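Cg9734-pa (Drosophila melanogaster, PDB 2BK9) binds a hexacoordinate heme as an insect globin and probably carries oxygen, with a possible peroxidase activity. Local coordinates at residues P20-F32 with L52-I66. The protein carries 1 engineered substitution. Residues are numbered along the deposited sequence; the frame is centred on the assembly and turned at random.
With HEM (protoporphyrin IX containing Fe), chain B.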
ATOM      1  N   PRO A  20       3.385 -10.359   7.863  1.00  5.73           N
ATOM      2  CA  PRO A  20       3.818  -9.426   6.796  1.00  6.16           C
ATOM      3  C   PRO A  20       4.309 -10.115   5.531  1.00  6.13           C
ATOM      4  O   PRO A  20       4.039  -9.638   4.446  1.00  6.46           O
ATOM      5  CB  PRO A  20       4.910  -8.596   7.479  1.00  7.39           C
ATOM      6  CG  PRO A  20       4.550  -8.623   8.908  1.00  8.42           C
ATOM      7  CD  PRO A  20       4.023 -10.009   9.142  1.00  6.85           C
ATOM      8  N   THR A  21       5.008 -11.235   5.662  1.00  5.37           N
ATOM      9  CA  THR A  21       5.553 -11.917   4.501  1.00  6.02           C
ATOM     10  C   THR A  21       4.423 -12.358   3.567  1.00  5.34           C
ATOM     11  O   THR A  21       4.390 -11.997   2.389  1.00  5.45           O
ATOM     12  CB  THR A  21       6.412 -13.090   4.927  1.00  6.67           C
ATOM     13  OG1 THR A  21       7.476 -12.635   5.762  1.00  9.07           O
ATOM     14  CG2 THR A  21       7.039 -13.773   3.744  1.00  8.42           C
ATOM     15  N   ASP A  22       3.485 -13.114   4.093  1.00  4.70           N
ATOM     16  CA  ASP A  22       2.396 -13.599   3.235  1.00  4.67           C
ATOM     17  C   ASP A  22       1.487 -12.496   2.762  1.00  4.98           C
ATOM     18  O   ASP A  22       1.018 -12.507   1.630  1.00  4.76           O
ATOM     19  CB  ASP A  22       1.583 -14.647   3.962  1.00  5.71           C
ATOM     20  CG  ASP A  22       2.275 -15.982   4.059  1.00  6.16           C
ATOM     21  OD1 ASP A  22       3.312 -16.228   3.419  1.00  8.57           O
ATOM     22  OD2 ASP A  22       1.784 -16.833   4.803  1.00  9.54           O
ATOM     23  N   SER A  23       1.166 -11.560   3.657  1.00  4.90           N
ATOM     24  CA  SER A  23       0.226 -10.504   3.318  1.00  5.00           C
ATOM     25  C   SER A  23       0.821  -9.596   2.238  1.00  4.50           C
ATOM     26  O   SER A  23       0.165  -9.235   1.273  1.00  4.97           O
ATOM     27  CB  SER A  23      -0.162  -9.717   4.562  1.00  5.50           C
ATOM     28  OG  SER A  23      -0.821 -10.577   5.470  1.00  5.22           O
ATOM     29  N   GLY A  24       2.069  -9.217   2.445  1.00  4.86           N
ATOM     30  CA  GLY A  24       2.751  -8.414   1.422  1.00  4.60           C
ATOM     31  C   GLY A  24       2.910  -9.164   0.110  1.00  4.41           C
ATOM     32  O   GLY A  24       2.770  -8.561  -0.949  1.00  5.17           O
ATOM     33  N   ALA A  25       3.192 -10.458   0.166  1.00  4.52           N
ATOM     34  CA  ALA A  25       3.329 -11.233  -1.060  1.00  4.71           C
ATOM     35  C   ALA A  25       1.993 -11.354  -1.782  1.00  4.25           C
ATOM     36  O   ALA A  25       1.969 -11.352  -3.013  1.00  4.71           O
ATOM     37  CB  ALA A  25       3.857 -12.603  -0.781  1.00  4.96           C
ATOM     38  N   ALA A  26       0.890 -11.421  -1.043  1.00  4.17           N
ATOM     39  CA  ALA A  26      -0.425 -11.461  -1.690  1.00  4.47           C
ATOM     40  C   ALA A  26      -0.677 -10.168  -2.466  1.00  4.80           C
ATOM     41  O   ALA A  26      -1.180 -10.174  -3.593  1.00  5.32           O
ATOM     42  CB  ALA A  26      -1.527 -11.717  -0.676  1.00  5.05           C
ATOM     43  N   ILE A  27      -0.352  -9.039  -1.861  1.00  4.32           N
ATOM     44  CA  ILE A  27      -0.476  -7.760  -2.512  1.00  4.64           C
ATOM     45  C   ILE A  27       0.393  -7.703  -3.755  1.00  4.62           C
ATOM     46  O   ILE A  27      -0.076  -7.381  -4.862  1.00  4.94           O
ATOM     47  CB  ILE A  27      -0.143  -6.613  -1.549  1.00  4.63           C
ATOM     48  CG1 ILE A  27      -1.181  -6.507  -0.440  1.00  6.27           C
ATOM     49  CG2 ILE A  27       0.034  -5.309  -2.303  1.00  6.20           C
ATOM     50  CD1 ILE A  27      -0.807  -5.584   0.709  1.00  7.73           C
ATOM     51  N   LEU A  28       1.684  -7.991  -3.600  1.00  4.37           N
ATOM     52  CA  LEU A  28       2.576  -7.738  -4.713  1.00  4.76           C
ATOM     53  C   LEU A  28       2.461  -8.772  -5.822  1.00  5.20           C
ATOM     54  O   LEU A  28       2.545  -8.415  -6.993  1.00  5.75           O
ATOM     55  CB  LEU A  28       3.965  -7.537  -4.114  0.50  6.07           C
ATOM     56  CG  LEU A  28       4.978  -6.752  -4.871  0.50  5.81           C
ATOM     57  CD1 LEU A  28       4.528  -5.331  -5.177  0.50  5.18           C
ATOM     58  CD2 LEU A  28       6.301  -6.752  -4.164  0.50  5.32           C
ATOM     59  N   THR A  29       2.235 -10.040  -5.495  1.00  4.75           N
ATOM     60  CA  THR A  29       1.963 -10.986  -6.567  1.00  4.93           C
ATOM     61  C   THR A  29       0.702 -10.599  -7.350  1.00  5.43           C
ATOM     62  O   THR A  29       0.697 -10.717  -8.570  1.00  6.49           O
ATOM     63  CB  THR A  29       1.870 -12.445  -6.131  1.00  5.16           C
ATOM     64  OG1 THR A  29       0.809 -12.610  -5.190  1.00  5.29           O
ATOM     65  CG2 THR A  29       3.178 -12.968  -5.581  1.00  5.76           C
ATOM     66  N   GLN A  30      -0.342 -10.131  -6.665  1.00  5.15           N
ATOM     67  CA  GLN A  30      -1.559  -9.771  -7.372  1.00  5.75           C
ATOM     68  C   GLN A  30      -1.317  -8.559  -8.274  1.00  5.39           C
ATOM     69  O   GLN A  30      -1.810  -8.491  -9.391  1.00  6.16           O
ATOM     70  CB  GLN A  30      -2.727  -9.522  -6.384  1.00  6.06           C
ATOM     71  CG  GLN A  30      -4.007  -9.091  -7.108  1.00  7.56           C
ATOM     72  CD  GLN A  30      -5.250  -8.762  -6.293  1.00  8.63           C
ATOM     73  OE1 GLN A  30      -6.249  -8.286  -6.869  1.00  9.55           O
ATOM     74  NE2 GLN A  30      -5.270  -9.039  -5.003  1.00  9.27           N
ATOM     75  N   PHE A  31      -0.574  -7.598  -7.747  1.00  5.01           N
ATOM     76  CA  PHE A  31      -0.202  -6.427  -8.527  1.00  4.53           C
ATOM     77  C   PHE A  31       0.475  -6.845  -9.839  1.00  4.45           C
ATOM     78  O   PHE A  31       0.106  -6.381 -10.906  1.00  5.09           O
ATOM     79  CB  PHE A  31       0.683  -5.583  -7.652  1.00  4.84           C
ATOM     80  CG  PHE A  31       1.203  -4.310  -8.254  1.00  4.90           C
ATOM     81  CD1 PHE A  31       0.359  -3.315  -8.744  1.00  5.78           C
ATOM     82  CD2 PHE A  31       2.552  -4.064  -8.239  1.00  5.40           C
ATOM     83  CE1 PHE A  31       0.856  -2.123  -9.202  1.00  5.57           C
ATOM     84  CE2 PHE A  31       3.049  -2.852  -8.676  1.00  6.84           C
ATOM     85  CZ  PHE A  31       2.185  -1.885  -9.162  1.00  6.27           C
ATOM     86  N   PHE A  32       1.466  -7.711  -9.728  1.00  4.44           N
ATOM     87  CA  PHE A  32       2.211  -8.103 -10.923  1.00  5.30           C
ATOM     88  C   PHE A  32       1.434  -9.061 -11.828  1.00  5.26           C
ATOM     89  O   PHE A  32       1.638  -9.057 -13.031  1.00  6.38           O
ATOM     90  CB  PHE A  32       3.558  -8.708 -10.562  1.00  5.28           C
ATOM     91  CG  PHE A  32       4.476  -7.783  -9.859  1.00  5.23           C
ATOM     92  CD1 PHE A  32       4.742  -6.506 -10.346  1.00  5.66           C
ATOM     93  CD2 PHE A  32       5.131  -8.184  -8.699  1.00  6.27           C
ATOM     94  CE1 PHE A  32       5.602  -5.695  -9.668  1.00  5.37           C
ATOM     95  CE2 PHE A  32       6.010  -7.353  -8.048  1.00  6.18           C
ATOM     96  CZ  PHE A  32       6.265  -6.136  -8.548  1.00  6.44           C
ATOM     97  N   LEU A  52       8.299 -15.381  -7.581  1.00  5.92           N
ATOM     98  CA  LEU A  52       8.519 -14.048  -7.063  1.00  6.44           C
ATOM     99  C   LEU A  52       8.660 -14.007  -5.558  1.00  6.20           C
ATOM    100  O   LEU A  52       9.514 -13.291  -5.049  1.00  6.47           O
ATOM    101  CB  LEU A  52       7.388 -13.093  -7.497  1.00  7.72           C
ATOM    102  CG  LEU A  52       7.384 -12.693  -8.958  1.00  9.12           C
ATOM    103  CD1 LEU A  52       6.062 -12.026  -9.289  1.00 10.87           C
ATOM    104  CD2 LEU A  52       8.549 -11.741  -9.251  1.00 10.56           C
ATOM    105  N   SER A  53       7.812 -14.724  -4.823  1.00  6.01           N
ATOM    106  CA  SER A  53       7.851 -14.600  -3.373  1.00  6.81           C
ATOM    107  C   SER A  53       9.122 -15.171  -2.771  1.00  6.63           C
ATOM    108  O   SER A  53       9.415 -14.884  -1.607  1.00  7.82           O
ATOM    109  CB  SER A  53       6.628 -15.261  -2.745  1.00  7.13           C
ATOM    110  OG  SER A  53       6.585 -16.633  -3.056  1.00  8.11           O
ATOM    111  N   GLY A  54       9.890 -15.956  -3.549  1.00  5.91           N
ATOM    112  CA  GLY A  54      11.179 -16.411  -3.088  1.00  6.91           C
ATOM    113  C   GLY A  54      12.296 -15.437  -3.291  1.00  6.08           C
ATOM    114  O   GLY A  54      13.412 -15.696  -2.830  1.00  7.44           O
ATOM    115  N   ASN A  55      12.050 -14.337  -3.949  1.00  5.65           N
ATOM    116  CA  ASN A  55      13.112 -13.397  -4.277  1.00  4.97           C
ATOM    117  C   ASN A  55      13.247 -12.390  -3.136  1.00  5.39           C
ATOM    118  O   ASN A  55      12.275 -11.816  -2.665  1.00  5.73           O
ATOM    119  CB  ASN A  55      12.777 -12.705  -5.596  1.00  5.15           C
ATOM    120  CG  ASN A  55      13.763 -11.648  -5.970  1.00  6.05           C
ATOM    121  OD1 ASN A  55      13.649 -10.511  -5.497  1.00  6.58           O
ATOM    122  ND2 ASN A  55      14.755 -12.007  -6.772  1.00  6.46           N
ATOM    123  N   ALA A  56      14.476 -12.174  -2.706  1.00  5.90           N
ATOM    124  CA  ALA A  56      14.722 -11.330  -1.548  1.00  6.56           C
ATOM    125  C   ALA A  56      14.314  -9.866  -1.743  1.00  6.59           C
ATOM    126  O   ALA A  56      13.796  -9.237  -0.824  1.00  6.50           O
ATOM    127  CB  ALA A  56      16.184 -11.439  -1.131  1.00  7.19           C
ATOM    128  N   ARG A  57      14.525  -9.349  -2.938  1.00  6.13           N
ATOM    129  CA  ARG A  57      14.133  -7.991  -3.194  1.00  6.43           C
ATOM    130  C   ARG A  57      12.624  -7.851  -3.307  1.00  5.85           C
ATOM    131  O   ARG A  57      12.067  -6.843  -2.896  1.00  5.95           O
ATOM    132  CB  ARG A  57      14.893  -7.462  -4.400  1.00  7.79           C
ATOM    133  CG  ARG A  57      16.346  -7.199  -4.058  1.00 11.43           C
ATOM    134  CD  ARG A  57      17.143  -6.613  -5.199  1.00 13.56           C
ATOM    135  NE  ARG A  57      18.446  -6.139  -4.717  1.00 18.68           N
ATOM    136  CZ  ARG A  57      19.458  -6.910  -4.340  1.00 21.42           C
ATOM    137  NH1 ARG A  57      19.392  -8.217  -4.445  1.00 24.60           N
ATOM    138  NH2 ARG A  57      20.592  -6.364  -3.872  1.00 22.94           N
ATOM    139  N   PHE A  58      11.949  -8.839  -3.887  1.00  5.44           N
ATOM    140  CA  PHE A  58      10.513  -8.852  -3.832  1.00  5.24           C
ATOM    141  C   PHE A  58      10.037  -8.814  -2.397  1.00  5.31           C
ATOM    142  O   PHE A  58       9.165  -8.034  -2.025  1.00  5.88           O
ATOM    143  CB  PHE A  58       9.995 -10.088  -4.552  1.00  5.32           C
ATOM    144  CG  PHE A  58       8.512 -10.300  -4.426  1.00  4.41           C
ATOM    145  CD1 PHE A  58       7.635  -9.935  -5.428  1.00  5.51           C
ATOM    146  CD2 PHE A  58       7.989 -10.907  -3.309  1.00  5.28           C
ATOM    147  CE1 PHE A  58       6.288 -10.145  -5.283  1.00  6.29           C
ATOM    148  CE2 PHE A  58       6.630 -11.099  -3.167  1.00  5.95           C
ATOM    149  CZ  PHE A  58       5.778 -10.745  -4.194  1.00  5.52           C
ATOM    150  N   ARG A  59      10.622  -9.662  -1.567  1.00  5.33           N
ATOM    151  CA  ARG A  59      10.223  -9.742  -0.160  1.00  6.10           C
ATOM    152  C   ARG A  59      10.442  -8.422   0.567  1.00  6.24           C
ATOM    153  O   ARG A  59       9.619  -8.029   1.371  1.00  7.24           O
ATOM    154  CB  ARG A  59      10.968 -10.871   0.532  0.50  6.71           C
ATOM    155  CG  ARG A  59      10.339 -12.198   0.288  0.50  8.92           C
ATOM    156  CD  ARG A  59      10.625 -13.206   1.385  0.50  9.89           C
ATOM    157  NE  ARG A  59      12.057 -13.382   1.472  0.50 11.73           N
ATOM    158  CZ  ARG A  59      12.766 -14.171   0.671  0.50 11.36           C
ATOM    159  NH1 ARG A  59      12.183 -14.897  -0.262  0.50 13.51           N
ATOM    160  NH2 ARG A  59      14.076 -14.244   0.785  0.50 12.24           N
ATOM    161  N   ALA A  60      11.526  -7.732   0.229  1.00  6.20           N
ATOM    162  CA  ALA A  60      11.796  -6.474   0.846  1.00  6.71           C
ATOM    163  C   ALA A  60      10.714  -5.452   0.485  1.00  6.46           C
ATOM    164  O   ALA A  60      10.266  -4.715   1.339  1.00  7.68           O
ATOM    165  CB  ALA A  60      13.176  -5.988   0.408  1.00  7.53           C
ATOM    166  N   HIS A  61      10.320  -5.384  -0.785  1.00  5.90           N
ATOM    167  CA  HIS A  61       9.299  -4.407  -1.158  1.00  6.17           C
ATOM    168  C   HIS A  61       7.937  -4.767  -0.577  1.00  6.31           C
ATOM    169  O   HIS A  61       7.189  -3.909  -0.137  1.00  6.84           O
ATOM    170  CB  HIS A  61       9.218  -4.225  -2.688  1.00  6.61           C
ATOM    171  CG  HIS A  61       8.447  -3.013  -3.085  1.00  6.66           C
ATOM    172  ND1 HIS A  61       7.099  -3.016  -3.342  1.00  9.22           N
ATOM    173  CD2 HIS A  61       8.837  -1.730  -3.238  1.00  5.83           C
ATOM    174  CE1 HIS A  61       6.710  -1.778  -3.619  1.00  8.39           C
ATOM    175  NE2 HIS A  61       7.745  -0.978  -3.577  1.00  6.06           N
ATOM    176  N   ALA A  62       7.621  -6.071  -0.600  1.00  6.21           N
ATOM    177  CA  ALA A  62       6.381  -6.528  -0.031  1.00  7.08           C
ATOM    178  C   ALA A  62       6.274  -6.109   1.443  1.00  7.72           C
ATOM    179  O   ALA A  62       5.237  -5.661   1.938  1.00  7.66           O
ATOM    180  CB  ALA A  62       6.279  -8.026  -0.225  1.00  7.67           C
ATOM    181  N   GLY A  63       7.357  -6.333   2.164  1.00  8.63           N
ATOM    182  CA  GLY A  63       7.437  -5.999   3.581  1.00 10.25           C
ATOM    183  C   GLY A  63       7.370  -4.506   3.818  1.00  8.43           C
ATOM    184  O   GLY A  63       6.741  -4.069   4.801  1.00 10.57           O
ATOM    185  N   ARG A  64       7.939  -3.701   2.923  1.00  9.34           N
ATOM    186  CA  ARG A  64       7.838  -2.257   3.018  1.00  9.24           C
ATOM    187  C   ARG A  64       6.414  -1.804   2.933  1.00  8.46           C
ATOM    188  O   ARG A  64       6.021  -0.901   3.649  1.00  8.57           O
ATOM    189  CB  ARG A  64       8.665  -1.581   1.917  1.00  9.73           C
ATOM    190  CG  ARG A  64      10.184  -1.512   2.245  1.00 12.21           C
ATOM    191  CD  ARG A  64      11.091  -1.109   1.090  1.00 12.63           C
ATOM    192  NE  ARG A  64      12.436  -0.812   1.594  1.00 14.83           N
ATOM    193  CZ  ARG A  64      13.561  -1.377   1.214  1.00 18.88           C
ATOM    194  NH1 ARG A  64      13.613  -2.239   0.224  1.00 19.95           N
ATOM    195  NH2 ARG A  64      14.676  -1.000   1.811  1.00 20.41           N
ATOM    196  N   ILE A  65       5.643  -2.350   2.018  1.00  7.20           N
ATOM    197  CA  ILE A  65       4.250  -1.912   1.909  1.00  6.62           C
ATOM    198  C   ILE A  65       3.548  -2.173   3.248  1.00  6.34           C
ATOM    199  O   ILE A  65       2.834  -1.325   3.759  1.00  6.89           O
ATOM    200  CB  ILE A  65       3.568  -2.657   0.750  1.00  6.70           C
ATOM    201  CG1 ILE A  65       4.133  -2.197  -0.593  1.00  7.60           C
ATOM    202  CG2 ILE A  65       2.075  -2.443   0.811  1.00  8.37           C
ATOM    203  CD1 ILE A  65       3.701  -3.021  -1.762  1.00  7.96           C
ATOM    204  N   ILE A  66       3.711  -3.374   3.790  1.00  5.96           N
ATOM    205  CA  ILE A  66       3.065  -3.687   5.077  1.00  6.11           C
ATOM    206  C   ILE A  66       3.548  -2.761   6.202  1.00  6.44           C
ATOM    207  O   ILE A  66       2.744  -2.245   6.976  1.00  6.17           O
ATOM    208  CB  ILE A  66       3.262  -5.178   5.450  1.00  6.54           C
ATOM    209  CG1 ILE A  66       2.630  -6.090   4.391  1.00  7.37           C
ATOM    210  CG2 ILE A  66       2.679  -5.427   6.832  1.00  7.46           C
ATOM    211  CD1 ILE A  66       1.142  -5.968   4.204  1.00  7.87           C
TER
HETATM  212  CHA HEM B1154      11.102   1.104  -3.630  1.00  7.27           C
HETATM  213  CHB HEM B1154       7.416   1.624  -0.586  1.00  6.82           C
HETATM  214  CHC HEM B1154       4.445   1.314  -4.298  1.00  6.37           C
HETATM  215  CHD HEM B1154       8.062   0.343  -7.251  1.00  5.75           C
HETATM  216  C1A HEM B1154      10.353   1.341  -2.508  1.00  7.00           C
HETATM  217  C2A HEM B1154      10.891   1.732  -1.204  1.00  8.47           C
HETATM  218  C3A HEM B1154       9.868   1.902  -0.336  1.00  7.51           C
HETATM  219  C4A HEM B1154       8.685   1.579  -1.081  1.00  6.82           C
HETATM  220  CMA HEM B1154       9.845   2.313   1.149  1.00  8.52           C
HETATM  221  CAA HEM B1154      12.388   1.921  -0.929  1.00  9.39           C
HETATM  222  CBA HEM B1154      12.877   3.256  -1.492  1.00  9.16           C
HETATM  223  CGA HEM B1154      14.369   3.288  -1.290  1.00 11.81           C
HETATM  224  O1A HEM B1154      15.118   2.656  -2.092  1.00 14.89           O
HETATM  225  O2A HEM B1154      14.814   3.950  -0.337  1.00 13.82           O
HETATM  226  C1B HEM B1154       6.259   1.528  -1.323  1.00  6.44           C
HETATM  227  C2B HEM B1154       4.946   1.762  -0.792  1.00  6.29           C
HETATM  228  C3B HEM B1154       4.109   1.675  -1.843  1.00  6.01           C
HETATM  229  C4B HEM B1154       4.884   1.452  -3.026  1.00  5.12           C
HETATM  230  CMB HEM B1154       4.644   2.023   0.657  1.00  7.17           C
HETATM  231  CAB HEM B1154       2.647   1.905  -1.877  1.00  7.68           C
HETATM  232  CBB HEM B1154       1.801   1.628  -0.903  1.00  9.81           C
HETATM  233  C1C HEM B1154       5.142   1.034  -5.432  1.00  5.89           C
HETATM  234  C2C HEM B1154       4.603   0.887  -6.780  1.00  5.96           C
HETATM  235  C3C HEM B1154       5.600   0.552  -7.598  1.00  6.21           C
HETATM  236  C4C HEM B1154       6.798   0.523  -6.800  1.00  5.69           C
HETATM  237  CMC HEM B1154       3.135   1.109  -7.138  1.00  7.09           C
HETATM  238  CAC HEM B1154       5.451   0.283  -9.072  1.00  6.24           C
HETATM  239  CBC HEM B1154       6.193  -0.504  -9.821  1.00  8.10           C
HETATM  240  C1D HEM B1154       9.213   0.439  -6.542  1.00  5.69           C
HETATM  241  C2D HEM B1154      10.503   0.348  -7.081  1.00  6.60           C
HETATM  242  C3D HEM B1154      11.418   0.558  -6.013  1.00  7.40           C
HETATM  243  C4D HEM B1154      10.591   0.799  -4.861  1.00  6.73           C
HETATM  244  CMD HEM B1154      10.852   0.021  -8.522  1.00  7.20           C
HETATM  245  CAD HEM B1154      12.919   0.552  -6.124  1.00  7.90           C
HETATM  246  CBD HEM B1154      13.477  -0.835  -6.062  1.00  8.24           C
HETATM  247  CGD HEM B1154      14.967  -0.892  -6.196  1.00 10.39           C
HETATM  248  O1D HEM B1154      15.524  -2.008  -6.317  1.00 12.81           O
HETATM  249  O2D HEM B1154      15.620   0.185  -6.178  1.00 11.50           O
HETATM  250  NA  HEM B1154       9.003   1.288  -2.410  1.00  6.20           N
HETATM  251  NB  HEM B1154       6.212   1.334  -2.709  1.00  5.44           N
HETATM  252  NC  HEM B1154       6.493   0.809  -5.475  1.00  5.70           N
HETATM  253  ND  HEM B1154       9.279   0.727  -5.196  1.00  6.51           N
HETATM  254 FE   HEM B1154       7.768   1.010  -3.935  1.00  5.51          FE
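Gly24 and Ala62 mark the point where helices 20-34 and 56-75 cross, their local axes 7.9 Å apart at 101°. The methyl of Ala62 lies against the bare backbone of Gly24, CB to C 3.6 Å. With no side chain on Gly24, Ala62 can come this close.

Three knobs fill hollows around this point. Ile66 drops among Pro20, Ser23, Gly24 and Ile27, with its CG1 3.7 Å from Gly24 N. Leu28 enters the groove between Phe58, His61, Ala62 and Ile65. Its CG is anti to the backbone N (chi1 -156°), which carries the branch over the Phe58 ring. In this conformer, one of two modelled, CD2 makes a CH-pi contact, 3.9 Å from the ring centroid. Leu52 C and Ser53 N lie over the rim of the opposite face.

Phe58 is itself the third knob, set among Ala25, Leu28, Thr29 and Phe32. Ala25 CB meets its rim in the ring plane. The Phe32 and Phe58 rings touch at their edges, CE2 to CE1 3.9 Å. An alanine in place of Phe58 would probably open a gap beside Leu28 and take away the edge that Phe32 packs against.

Leu28 CD2 also reaches the edge of the His61 ring, 3.9 Å from His61 ND1, a buried nitrogen with no polar partner in the model. His61 NE2 binds the heme iron at 2.0 Å, with His96 as the other axial ligand. This close, nearly perpendicular B/E helix crossing is characteristic of the globin fold, here beside a bis-histidyl heme site.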